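Local structure of GDSL-like protein (7BXD) at residues K73-A78 against D85-R90; N108-N113 against A177-A182. The protein probably hydrolyses acyl esters as a GDSL-like acyl-hydrolase of the SGNH hydrolase superfamily, although its natural substrate is not established. One frame throughout, in Å; residues are numbered along the deposited sequence.

Contact 1: K73-A78 against D85-R90; sequences KGSRIA and DSFVER
Ser75, Asp85 and Arg90 form the polar centre of this contact. Ser75 OG lies trans to its own backbone N (chi1 -179°), which carries it to Asp85. It donates to Asp85 O at 2.7 Å, in the carbonyl plane and on a lone pair. The same OG accepts from Arg90 NH2 at 2.9 Å. Arg90 NE adds a second bond to Asp85 O, at 3.2 Å and from above the carbonyl plane. The guanidinium also reaches Gly35 O and Phe70 O. Water 1 accepts from Arg76 N and donates to Asp85 OD1; Asp85 OD2 forms a salt bridge with Arg83.

Two backbone bonds join the loop to the start of helix 87-90. Phe87 N donates to Arg76 O at 2.8 Å, and Val88 N donates to Ile77 O at 3.2 Å. Gly74, just before these residues, fits the block II glycine of SGNH hydrolases, which in relatives helps form the oxyanion hole. Ser86 is the N-cap and forms a capping box with Glu89. Ser86 OG accepts from Glu89 N at 3.0 Å. In return, Glu89 OE1 takes Ser86 N and OG from opposite faces of the carboxylate.

The apolar part is a CH-pi contact. Ile77 CG1 sits 3.9 Å from the centroid of the Phe87 ring, 6° off its normal. On the opposite face, Arg90 NH2 lies 3.4 Å above the ring plane, toward the rim.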
ATOM      1  N   LYS A  73      -8.999  -3.782  -5.433  1.00 14.76           N
ATOM      2  CA  LYS A  73      -8.298  -4.994  -5.847  1.00 14.81           C
ATOM      3  C   LYS A  73      -7.683  -4.850  -7.238  1.00 15.71           C
ATOM      4  O   LYS A  73      -8.305  -4.319  -8.157  1.00 16.68           O
ATOM      5  CB  LYS A  73      -9.245  -6.183  -5.826  1.00 15.63           C
ATOM      6  CG  LYS A  73      -9.638  -6.607  -4.408  1.00 15.74           C
ATOM      7  CD  LYS A  73     -10.549  -7.838  -4.431  1.00 17.70           C
ATOM      8  CE  LYS A  73     -11.826  -7.503  -5.111  1.00 22.65           C
ATOM      9  NZ  LYS A  73     -12.697  -6.651  -4.357  1.00 26.38           N
ATOM     10  N   GLY A  74      -6.459  -5.365  -7.399  1.00 16.40           N
ATOM     11  CA  GLY A  74      -5.789  -5.375  -8.688  1.00 17.53           C
ATOM     12  C   GLY A  74      -5.062  -4.099  -9.041  1.00 16.88           C
ATOM     13  O   GLY A  74      -4.358  -4.074 -10.059  1.00 17.66           O
ATOM     14  N   SER A  75      -5.167  -3.041  -8.233  1.00 15.60           N
ATOM     15  CA  SER A  75      -4.661  -1.733  -8.635  1.00 15.09           C
ATOM     16  C   SER A  75      -3.134  -1.642  -8.510  1.00 14.62           C
ATOM     17  O   SER A  75      -2.553  -1.974  -7.465  1.00 14.27           O
ATOM     18  CB  SER A  75      -5.336  -0.664  -7.762  1.00 16.11           C
ATOM     19  OG  SER A  75      -4.910   0.650  -8.126  1.00 15.24           O
ATOM     20  N   ARG A  76      -2.505  -1.163  -9.583  1.00 14.12           N
ATOM     21  CA  ARG A  76      -1.090  -0.794  -9.600  1.00 13.84           C
ATOM     22  C   ARG A  76      -0.987   0.678  -9.253  1.00 13.59           C
ATOM     23  O   ARG A  76      -1.871   1.466  -9.591  1.00 14.71           O
ATOM     24  CB  ARG A  76      -0.486  -0.974 -11.013  1.00 14.88           C
ATOM     25  CG  ARG A  76      -0.396  -2.415 -11.542  1.00 15.37           C
ATOM     26  CD  ARG A  76      -1.760  -2.947 -11.912  1.00 16.53           C
ATOM     27  NE  ARG A  76      -1.744  -4.175 -12.716  1.00 16.67           N
ATOM     28  CZ  ARG A  76      -1.767  -4.191 -14.053  1.00 17.23           C
ATOM     29  NH1 ARG A  76      -1.703  -3.060 -14.750  1.00 18.45           N
ATOM     30  NH2 ARG A  76      -1.854  -5.348 -14.723  1.00 18.65           N
ATOM     31  N   ILE A  77       0.130   1.076  -8.635  1.00 13.42           N
ATOM     32  CA  ILE A  77       0.372   2.510  -8.482  1.00 13.53           C
ATOM     33  C   ILE A  77       0.412   3.186  -9.848  1.00 13.70           C
ATOM     34  O   ILE A  77      -0.230   4.230 -10.063  1.00 14.52           O
ATOM     35  CB  ILE A  77       1.638   2.764  -7.648  1.00 14.39           C
ATOM     36  CG1 ILE A  77       1.354   2.373  -6.179  1.00 15.58           C
ATOM     37  CG2 ILE A  77       2.074   4.247  -7.719  1.00 15.87           C
ATOM     38  CD1 ILE A  77       2.522   2.574  -5.222  1.00 15.88           C
ATOM     39  N   ALA A  78       1.148   2.588 -10.802  1.00 13.32           N
ATOM     40  CA  ALA A  78       1.378   3.207 -12.103  1.00 13.92           C
ATOM     41  C   ALA A  78       0.307   2.857 -13.128  1.00 14.52           C
ATOM     42  O   ALA A  78      -0.324   1.784 -13.087  1.00 15.14           O
ATOM     43  CB  ALA A  78       2.714   2.770 -12.675  1.00 14.93           C
ATOM     44  N   ASP A  85      -7.509   1.488 -13.551  1.00 20.52           N
ATOM     45  CA  ASP A  85      -7.756   1.716 -12.129  1.00 19.58           C
ATOM     46  C   ASP A  85      -6.477   1.856 -11.314  1.00 17.70           C
ATOM     47  O   ASP A  85      -6.462   1.509 -10.136  1.00 17.25           O
ATOM     48  CB  ASP A  85      -8.628   0.596 -11.557  1.00 20.73           C
ATOM     49  CG  ASP A  85      -7.961  -0.769 -11.623  1.00 21.73           C
ATOM     50  OD1 ASP A  85      -6.867  -0.918 -12.213  1.00 21.03           O
ATOM     51  OD2 ASP A  85      -8.557  -1.712 -11.047  1.00 23.70           O
ATOM     52  N   SER A  86      -5.432   2.410 -11.915  1.00 16.71           N
ATOM     53  CA  SER A  86      -4.196   2.648 -11.166  1.00 15.81           C
ATOM     54  C   SER A  86      -4.421   3.681 -10.059  1.00 15.07           C
ATOM     55  O   SER A  86      -5.413   4.438 -10.057  1.00 15.62           O
ATOM     56  CB  SER A  86      -3.098   3.182 -12.072  1.00 16.70           C
ATOM     57  OG  SER A  86      -3.400   4.473 -12.587  1.00 16.68           O
ATOM     58  N   PHE A  87      -3.481   3.716  -9.097  1.00 14.49           N
ATOM     59  CA  PHE A  87      -3.580   4.763  -8.082  1.00 14.24           C
ATOM     60  C   PHE A  87      -3.568   6.133  -8.758  1.00 14.20           C
ATOM     61  O   PHE A  87      -4.292   7.044  -8.358  1.00 14.57           O
ATOM     62  CB  PHE A  87      -2.439   4.697  -7.059  1.00 13.60           C
ATOM     63  CG  PHE A  87      -2.456   3.534  -6.083  1.00 13.40           C
ATOM     64  CD1 PHE A  87      -2.640   2.189  -6.479  1.00 14.35           C
ATOM     65  CD2 PHE A  87      -2.207   3.785  -4.730  1.00 14.18           C
ATOM     66  CE1 PHE A  87      -2.548   1.139  -5.531  1.00 14.10           C
ATOM     67  CE2 PHE A  87      -2.120   2.738  -3.802  1.00 14.66           C
ATOM     68  CZ  PHE A  87      -2.273   1.439  -4.198  1.00 13.88           C
ATOM     69  N   VAL A  88      -2.705   6.312  -9.763  1.00 14.29           N
ATOM     70  CA  VAL A  88      -2.644   7.589 -10.470  1.00 14.99           C
ATOM     71  C   VAL A  88      -4.020   7.943 -11.031  1.00 15.75           C
ATOM     72  O   VAL A  88      -4.473   9.083 -10.906  1.00 16.63           O
ATOM     73  CB  VAL A  88      -1.577   7.526 -11.580  1.00 15.58           C
ATOM     74  CG1 VAL A  88      -1.707   8.710 -12.552  1.00 16.68           C
ATOM     75  CG2 VAL A  88      -0.169   7.463 -10.966  1.00 16.26           C
ATOM     76  N   GLU A  89      -4.691   6.971 -11.679  1.00 15.80           N
ATOM     77  CA  GLU A  89      -5.985   7.231 -12.295  1.00 16.73           C
ATOM     78  C   GLU A  89      -7.091   7.441 -11.266  1.00 16.32           C
ATOM     79  O   GLU A  89      -8.050   8.188 -11.526  1.00 17.06           O
ATOM     80  CB  GLU A  89      -6.334   6.108 -13.260  1.00 18.27           C
ATOM     81  CG  GLU A  89      -5.533   6.141 -14.553  1.00 19.71           C
ATOM     82  CD  GLU A  89      -5.450   4.793 -15.257  1.00 20.64           C
ATOM     83  OE1 GLU A  89      -5.021   3.795 -14.630  1.00 20.18           O
ATOM     84  OE2 GLU A  89      -5.769   4.733 -16.483  1.00 22.84           O
ATOM     85  N   ARG A  90      -7.002   6.760 -10.107  1.00 15.75           N
ATOM     86  CA  ARG A  90      -8.053   6.824  -9.093  1.00 15.69           C
ATOM     87  C   ARG A  90      -7.952   8.057  -8.203  1.00 15.41           C
ATOM     88  O   ARG A  90      -8.926   8.378  -7.507  1.00 15.91           O
ATOM     89  CB  ARG A  90      -8.016   5.579  -8.189  1.00 16.12           C
ATOM     90  CG  ARG A  90      -8.493   4.303  -8.907  1.00 17.59           C
ATOM     91  CD  ARG A  90      -8.806   3.230  -7.863  1.00 20.59           C
ATOM     92  NE  ARG A  90      -7.542   2.749  -7.336  1.00 20.06           N
ATOM     93  CZ  ARG A  90      -7.190   2.558  -6.046  1.00 17.68           C
ATOM     94  NH1 ARG A  90      -7.982   2.835  -5.004  1.00 18.21           N
ATOM     95  NH2 ARG A  90      -5.994   2.059  -5.826  1.00 16.50           N
TER
HETATM   96  O   HOH W   1      -4.133  -0.581 -11.883  1.00 16.31           O

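Contact 2: N108-N113 against A177-A182; sequences NDFSRN and AAYVRA
Asp109 meets Tyr179 through its CB and its backbone, not its carboxylate. Asp109 CB lies 4.1 Å from Tyr179 CD2. Asp109 O is 3.7 Å from Tyr179 OH and approaches the ring obliquely. The carboxylate leads away, to Ile77 N and Ala78 N.

Phe110 comes next, with its CA over the centre of the Tyr179 ring, 3.8 Å from the centroid and 13° off the normal. One face of the tyrosine thus lies against the helix backbone in a CH-pi contact. Phe110 CB adds a touch on Tyr179 CD1 at 3.9 Å. With chi1 at 160°, the phenylalanine ring swings past the tyrosine instead of lying over it. The two side chains cross at about a right angle, and Tyr179 CE1 meets the Phe110 ring at its edge, 4.0 Å from Phe110 CD1. Phe110 also packs on Pro164.

Farther on, Asn113 barely reaches the tyrosine. The phenol is held just beyond it, where Tyr179 OH hydrogen-bonds to Val114 O. No hydrogen bond joins the two segments themselves. Tyr179 also meets Phe127 edge-to-face.

A single tyrosine from helix 176-189 lies against the short helix 107-111, which follows the central strand 100-104. Its Asn108 and Asp109 fit the Gly-X-Asn-Asp block III of the SGNH hydrolase fold.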
ATOM      1  N   ASN A 108       1.477  -4.885  -6.931  1.00 14.37           N
ATOM      2  CA  ASN A 108       1.008  -5.186  -8.289  1.00 14.45           C
ATOM      3  C   ASN A 108       1.925  -4.597  -9.358  1.00 14.10           C
ATOM      4  O   ASN A 108       2.059  -5.175 -10.450  1.00 15.12           O
ATOM      5  CB  ASN A 108      -0.435  -4.760  -8.493  1.00 15.21           C
ATOM      6  CG  ASN A 108      -1.376  -5.542  -7.605  1.00 16.09           C
ATOM      7  OD1 ASN A 108      -1.203  -6.752  -7.435  1.00 17.75           O
ATOM      8  ND2 ASN A 108      -2.380  -4.867  -7.049  1.00 16.40           N
ATOM      9  N   ASP A 109       2.556  -3.449  -9.088  1.00 13.68           N
ATOM     10  CA  ASP A 109       3.534  -2.916 -10.025  1.00 13.75           C
ATOM     11  C   ASP A 109       4.668  -3.911 -10.224  1.00 13.81           C
ATOM     12  O   ASP A 109       5.139  -4.114 -11.359  1.00 14.99           O
ATOM     13  CB  ASP A 109       4.061  -1.570  -9.520  1.00 14.14           C
ATOM     14  CG  ASP A 109       2.946  -0.563  -9.329  1.00 13.96           C
ATOM     15  OD1 ASP A 109       2.182  -0.745  -8.337  1.00 14.18           O
ATOM     16  OD2 ASP A 109       2.836   0.367 -10.168  1.00 14.09           O
ATOM     17  N   PHE A 110       5.152  -4.515  -9.122  1.00 14.33           N
ATOM     18  CA  PHE A 110       6.178  -5.542  -9.207  1.00 14.34           C
ATOM     19  C   PHE A 110       5.643  -6.756  -9.972  1.00 15.36           C
ATOM     20  O   PHE A 110       6.245  -7.214 -10.945  1.00 16.48           O
ATOM     21  CB  PHE A 110       6.582  -5.930  -7.782  1.00 14.99           C
ATOM     22  CG  PHE A 110       7.264  -7.281  -7.678  1.00 15.06           C
ATOM     23  CD1 PHE A 110       8.466  -7.538  -8.354  1.00 15.20           C
ATOM     24  CD2 PHE A 110       6.700  -8.275  -6.897  1.00 15.09           C
ATOM     25  CE1 PHE A 110       9.083  -8.786  -8.235  1.00 16.10           C
ATOM     26  CE2 PHE A 110       7.312  -9.513  -6.783  1.00 15.40           C
ATOM     27  CZ  PHE A 110       8.503  -9.769  -7.459  1.00 15.29           C
ATOM     28  N   SER A 111       4.497  -7.300  -9.543  0.53 15.85           N
ATOM     29  CA  SER A 111       4.043  -8.576 -10.085  0.53 18.09           C
ATOM     30  C   SER A 111       3.541  -8.463 -11.520  0.53 18.26           C
ATOM     31  O   SER A 111       3.549  -9.468 -12.244  0.53 19.20           O
ATOM     32  CB  SER A 111       2.996  -9.221  -9.167  0.53 20.61           C
ATOM     33  OG  SER A 111       1.757  -8.553  -9.221  0.53 21.76           O
ATOM     34  N   ARG A 112       3.082  -7.284 -11.945  1.00 18.37           N
ATOM     35  CA  ARG A 112       2.558  -7.092 -13.292  1.00 19.06           C
ATOM     36  C   ARG A 112       3.462  -6.214 -14.153  1.00 18.78           C
ATOM     37  O   ARG A 112       3.008  -5.644 -15.141  1.00 20.44           O
ATOM     38  CB  ARG A 112       1.105  -6.592 -13.246  1.00 21.35           C
ATOM     39  CG  ARG A 112       0.176  -7.492 -12.445  1.00 24.87           C
ATOM     40  CD  ARG A 112       0.240  -8.920 -12.945  1.00 29.18           C
ATOM     41  NE  ARG A 112      -0.875  -9.711 -12.442  1.00 32.31           N
ATOM     42  CZ  ARG A 112      -0.833 -11.026 -12.277  1.00 34.27           C
ATOM     43  NH1 ARG A 112       0.276 -11.691 -12.565  1.00 35.31           N
ATOM     44  NH2 ARG A 112      -1.893 -11.672 -11.810  1.00 34.87           N
ATOM     45  N   ASN A 113       4.754  -6.132 -13.827  1.00 18.36           N
ATOM     46  CA  ASN A 113       5.765  -5.681 -14.783  1.00 18.30           C
ATOM     47  C   ASN A 113       5.582  -4.222 -15.199  1.00 18.65           C
ATOM     48  O   ASN A 113       5.661  -3.870 -16.371  1.00 20.21           O
ATOM     49  CB  ASN A 113       5.815  -6.653 -15.960  1.00 19.54           C
ATOM     50  CG  ASN A 113       6.113  -8.020 -15.467  1.00 19.94           C
ATOM     51  OD1 ASN A 113       7.168  -8.234 -14.877  1.00 20.57           O
ATOM     52  ND2 ASN A 113       5.174  -8.949 -15.615  1.00 20.84           N
ATOM     53  N   ALA A 177      12.247  -5.734  -4.151  1.00 13.91           N
ATOM     54  CA  ALA A 177      13.112  -4.771  -3.479  1.00 14.47           C
ATOM     55  C   ALA A 177      13.448  -3.581  -4.356  1.00 13.81           C
ATOM     56  O   ALA A 177      13.630  -2.476  -3.829  1.00 14.31           O
ATOM     57  CB  ALA A 177      14.397  -5.447  -2.998  1.00 15.70           C
ATOM     58  N   ALA A 178      13.549  -3.761  -5.691  1.00 14.03           N
ATOM     59  CA  ALA A 178      13.838  -2.621  -6.563  1.00 14.53           C
ATOM     60  C   ALA A 178      12.700  -1.606  -6.501  1.00 13.44           C
ATOM     61  O   ALA A 178      12.934  -0.386  -6.572  1.00 14.35           O
ATOM     62  CB  ALA A 178      14.052  -3.101  -8.004  1.00 16.33           C
ATOM     63  N   TYR A 179      11.447  -2.094  -6.471  1.00 13.39           N
ATOM     64  CA  TYR A 179      10.294  -1.207  -6.371  1.00 13.31           C
ATOM     65  C   TYR A 179      10.262  -0.526  -5.000  1.00 13.09           C
ATOM     66  O   TYR A 179       9.964   0.678  -4.902  1.00 13.59           O
ATOM     67  CB  TYR A 179       8.990  -1.981  -6.651  1.00 14.40           C
ATOM     68  CG  TYR A 179       8.883  -2.442  -8.088  1.00 13.81           C
ATOM     69  CD1 TYR A 179       9.583  -3.582  -8.530  1.00 14.29           C
ATOM     70  CD2 TYR A 179       8.133  -1.721  -9.005  1.00 13.93           C
ATOM     71  CE1 TYR A 179       9.517  -3.976  -9.860  1.00 14.46           C
ATOM     72  CE2 TYR A 179       8.067  -2.106 -10.359  1.00 14.57           C
ATOM     73  CZ  TYR A 179       8.773  -3.238 -10.775  1.00 13.93           C
ATOM     74  OH  TYR A 179       8.724  -3.672 -12.077  1.00 15.36           O
ATOM     75  N   VAL A 180      10.544  -1.273  -3.931  1.00 12.97           N
ATOM     76  CA  VAL A 180      10.594  -0.667  -2.602  1.00 12.65           C
ATOM     77  C   VAL A 180      11.637   0.445  -2.558  1.00 13.06           C
ATOM     78  O   VAL A 180      11.379   1.539  -2.046  1.00 13.32           O
ATOM     79  CB  VAL A 180      10.831  -1.740  -1.517  1.00 13.38           C
ATOM     80  CG1 VAL A 180      10.988  -1.097  -0.170  1.00 14.42           C
ATOM     81  CG2 VAL A 180       9.645  -2.756  -1.493  1.00 14.32           C
ATOM     82  N   ARG A 181      12.833   0.184  -3.092  1.00 13.23           N
ATOM     83  CA  ARG A 181      13.886   1.201  -3.085  1.00 13.72           C
ATOM     84  C   ARG A 181      13.440   2.421  -3.851  1.00 13.33           C
ATOM     85  O   ARG A 181      13.695   3.558  -3.431  1.00 14.07           O
ATOM     86  CB  ARG A 181      15.158   0.610  -3.697  1.00 16.55           C
ATOM     87  CG  ARG A 181      15.965  -0.228  -2.735  1.00 22.89           C
ATOM     88  CD  ARG A 181      17.411  -0.469  -3.254  1.00 28.51           C
ATOM     89  NE  ARG A 181      17.454  -0.985  -4.626  1.00 32.40           N
ATOM     90  CZ  ARG A 181      17.350  -2.265  -4.970  1.00 34.88           C
ATOM     91  NH1 ARG A 181      17.216  -3.202  -4.042  1.00 35.72           N
ATOM     92  NH2 ARG A 181      17.387  -2.604  -6.255  1.00 35.97           N
ATOM     93  N   ALA A 182      12.796   2.218  -5.002  1.00 13.00           N
ATOM     94  CA  ALA A 182      12.330   3.371  -5.788  1.00 13.59           C
ATOM     95  C   ALA A 182      11.348   4.209  -4.962  1.00 13.06           C
ATOM     96  O   ALA A 182      11.422   5.449  -4.937  1.00 13.91           O
ATOM     97  CB  ALA A 182      11.668   2.880  -7.070  1.00 14.88           C
TER

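Both contacts are buried, and neither has an exposed residue among those that touch. They share no segment, but they adjoin: loop 73-78 of contact 1 lies against helix 107-111 of contact 2. Ser75 O accepts from Asn108 ND2, which ties the probable block II and block III elements together. Contact 1 is local in sequence and mostly polar; its loop carbonyls accept from the first turn of helix 87-90. Contact 2 joins helices far apart in the chain. It rests on one tyrosine ring set against helix backbone and CB atoms, without a hydrogen bond between its segments. It also buries less surface, 169 Å² against 387 Å². Helix 127-141 touches side chains of both contacts.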